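Protein B (Streptococcus agalactiae, PDB 5H6I) is a secreted, membrane-permeabilizing pore-forming toxin, the CAMP factor, and belongs to the bacterial Fc-binding proteins that bind IgG. Local coordinates at residues K181-K184 and E185-T189. Residues are numbered along the deposited sequence; the frame is centred on the assembly and turned at random.
Sequences KLDK and EIWNT
Asp183 and Trp187, one turn apart on the alpha-helix 179-196, one of the three helices of the C-terminal bundle, run side by side in the same direction, with the carboxylate and indole planes 42° apart. OD1 of Asp183 meets the edge of the indole in the ring plane, 3.2 Å from CD1 and 3.3 Å from NE1 of Trp187. A chi1 of -69° sets CG of Trp187 beside its backbone N, and chi2 of 110° turns the CD1-NE1 edge of the indole to face the preceding turn, with CD1 of Trp187 3.1 Å from the backbone O of Asp183. The other carboxylate oxygen, OD2, is hydrogen-bonded by Gln220 of helix 203-220, which helps to hold the carboxylate in this orientation, while Arg190 makes a cation-pi contact with the indole.

Leu182 and Ile186 form the buried, apolar side of the helix. Their chains slant across each other, CD1 of Leu182 lying 3.8 Å from CG1 of Ile186, and both pack on helix 203-220; Leu182 also reaches Ile234 of helix 227-245.

Backbone bonds of the i to i+4 kind connect the turns, among them Ile186 N to Leu182 O at 2.9 Å. Glu185 O accepts two donors from opposite faces of its carbonyl plane: Thr189 N at 3.0 Å and the hydroxyl OG1 of Thr189 at 2.6 Å.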
ATOM      1  N   LYS A 181       9.131  -6.572   4.947  1.00 59.44           N
ATOM      2  CA  LYS A 181      10.535  -6.577   4.551  1.00 63.66           C
ATOM      3  C   LYS A 181      11.002  -7.984   4.201  1.00 56.78           C
ATOM      4  O   LYS A 181      11.755  -8.172   3.239  1.00 64.28           O
ATOM      5  CB  LYS A 181      11.400  -5.985   5.666  1.00 50.00           C
ATOM      6  CG  LYS A 181      10.767  -4.812   6.396  1.00 66.84           C
ATOM      7  CD  LYS A 181      10.444  -3.666   5.449  1.00 72.35           C
ATOM      8  CE  LYS A 181       9.489  -2.676   6.095  1.00 70.46           C
ATOM      9  NZ  LYS A 181       8.309  -3.360   6.694  1.00 57.73           N
ATOM     10  N   LEU A 182      10.571  -8.983   4.975  1.00 55.93           N
ATOM     11  CA  LEU A 182      10.888 -10.367   4.641  1.00 60.19           C
ATOM     12  C   LEU A 182      10.235 -10.771   3.324  1.00 57.95           C
ATOM     13  O   LEU A 182      10.839 -11.483   2.514  1.00 63.40           O
ATOM     14  CB  LEU A 182      10.444 -11.292   5.777  1.00 58.41           C
ATOM     15  CG  LEU A 182      10.290 -12.797   5.527  1.00 49.41           C
ATOM     16  CD1 LEU A 182      11.572 -13.417   4.977  1.00 55.72           C
ATOM     17  CD2 LEU A 182       9.856 -13.502   6.805  1.00 54.27           C
ATOM     18  N   ASP A 183       9.002 -10.314   3.092  1.00 58.76           N
ATOM     19  CA  ASP A 183       8.332 -10.599   1.828  1.00 56.70           C
ATOM     20  C   ASP A 183       9.105 -10.015   0.653  1.00 65.65           C
ATOM     21  O   ASP A 183       9.279 -10.677  -0.376  1.00 60.95           O
ATOM     22  CB  ASP A 183       6.905 -10.051   1.857  1.00 53.22           C
ATOM     23  CG  ASP A 183       6.034 -10.633   0.761  1.00 62.86           C
ATOM     24  OD1 ASP A 183       6.264 -10.305  -0.422  1.00 69.76           O
ATOM     25  OD2 ASP A 183       5.120 -11.420   1.084  1.00 68.11           O
ATOM     26  N   LYS A 184       9.579  -8.774   0.789  1.00 59.59           N
ATOM     27  CA  LYS A 184      10.377  -8.171  -0.273  1.00 58.34           C
ATOM     28  C   LYS A 184      11.729  -8.856  -0.414  1.00 64.24           C
ATOM     29  O   LYS A 184      12.278  -8.919  -1.519  1.00 59.28           O
ATOM     30  CB  LYS A 184      10.563  -6.678  -0.007  1.00 63.27           C
ATOM     31  CG  LYS A 184      10.344  -5.799  -1.227  1.00 62.34           C
ATOM     32  CD  LYS A 184       8.927  -5.935  -1.761  1.00 66.24           C
ATOM     33  CE  LYS A 184       8.630  -4.881  -2.817  1.00 76.59           C
ATOM     34  NZ  LYS A 184       9.548  -4.988  -3.986  1.00 74.86           N
ATOM     35  N   GLU A 185      12.280  -9.375   0.687  1.00 59.26           N
ATOM     36  CA  GLU A 185      13.559 -10.071   0.611  1.00 59.45           C
ATOM     37  C   GLU A 185      13.420 -11.427  -0.068  1.00 64.17           C
ATOM     38  O   GLU A 185      14.359 -11.885  -0.730  1.00 59.70           O
ATOM     39  CB  GLU A 185      14.154 -10.234   2.010  1.00 42.98           C
ATOM     40  CG  GLU A 185      15.638 -10.570   2.016  1.00 56.99           C
ATOM     41  CD  GLU A 185      16.482  -9.504   1.340  1.00 70.12           C
ATOM     42  OE1 GLU A 185      16.143  -8.306   1.463  1.00 77.68           O
ATOM     43  OE2 GLU A 185      17.482  -9.863   0.684  1.00 69.05           O
ATOM     44  N   ILE A 186      12.267 -12.080   0.083  1.00 50.57           N
ATOM     45  CA  ILE A 186      12.044 -13.356  -0.588  1.00 58.94           C
ATOM     46  C   ILE A 186      11.997 -13.161  -2.098  1.00 63.85           C
ATOM     47  O   ILE A 186      12.604 -13.926  -2.857  1.00 59.04           O
ATOM     48  CB  ILE A 186      10.759 -14.018  -0.059  1.00 51.20           C
ATOM     49  CG1 ILE A 186      10.970 -14.518   1.371  1.00 55.05           C
ATOM     50  CG2 ILE A 186      10.323 -15.157  -0.971  1.00 45.87           C
ATOM     51  CD1 ILE A 186       9.723 -15.087   2.009  1.00 46.01           C
ATOM     52  N   TRP A 187      11.284 -12.131  -2.559  1.00 61.76           N
ATOM     53  CA  TRP A 187      11.195 -11.877  -3.992  1.00 59.15           C
ATOM     54  C   TRP A 187      12.499 -11.316  -4.546  1.00 62.74           C
ATOM     55  O   TRP A 187      12.789 -11.488  -5.735  1.00 64.95           O
ATOM     56  CB  TRP A 187      10.033 -10.930  -4.286  1.00 57.33           C
ATOM     57  CG  TRP A 187       8.692 -11.554  -4.051  1.00 63.02           C
ATOM     58  CD1 TRP A 187       7.812 -11.254  -3.053  1.00 67.26           C
ATOM     59  CD2 TRP A 187       8.080 -12.591  -4.828  1.00 60.54           C
ATOM     60  NE1 TRP A 187       6.688 -12.038  -3.162  1.00 68.43           N
ATOM     61  CE2 TRP A 187       6.828 -12.867  -4.244  1.00 66.41           C
ATOM     62  CE3 TRP A 187       8.468 -13.311  -5.962  1.00 68.17           C
ATOM     63  CZ2 TRP A 187       5.962 -13.832  -4.755  1.00 72.10           C
ATOM     64  CZ3 TRP A 187       7.607 -14.269  -6.468  1.00 65.39           C
ATOM     65  CH2 TRP A 187       6.369 -14.519  -5.866  1.00 65.86           C
ATOM     66  N   ASN A 188      13.292 -10.643  -3.709  1.00 59.08           N
ATOM     67  CA  ASN A 188      14.601 -10.178  -4.155  1.00 54.17           C
ATOM     68  C   ASN A 188      15.568 -11.344  -4.311  1.00 58.83           C
ATOM     69  O   ASN A 188      16.407 -11.346  -5.220  1.00 54.13           O
ATOM     70  CB  ASN A 188      15.156  -9.145  -3.175  1.00 62.12           C
ATOM     71  CG  ASN A 188      14.580  -7.763  -3.400  1.00 64.80           C
ATOM     72  OD1 ASN A 188      14.220  -7.401  -4.519  1.00 73.87           O
ATOM     73  ND2 ASN A 188      14.488  -6.981  -2.330  1.00 72.21           N
ATOM     74  N   THR A 189      15.469 -12.343  -3.432  1.00 53.45           N
ATOM     75  CA  THR A 189      16.299 -13.533  -3.574  1.00 49.82           C
ATOM     76  C   THR A 189      15.816 -14.410  -4.722  1.00 53.46           C
ATOM     77  O   THR A 189      16.613 -15.128  -5.332  1.00 48.22           O
ATOM     78  CB  THR A 189      16.312 -14.325  -2.266  1.00 46.63           C
ATOM     79  OG1 THR A 189      16.440 -13.420  -1.163  1.00 61.72           O
ATOM     80  CG2 THR A 189      17.476 -15.301  -2.247  1.00 52.36           C
TER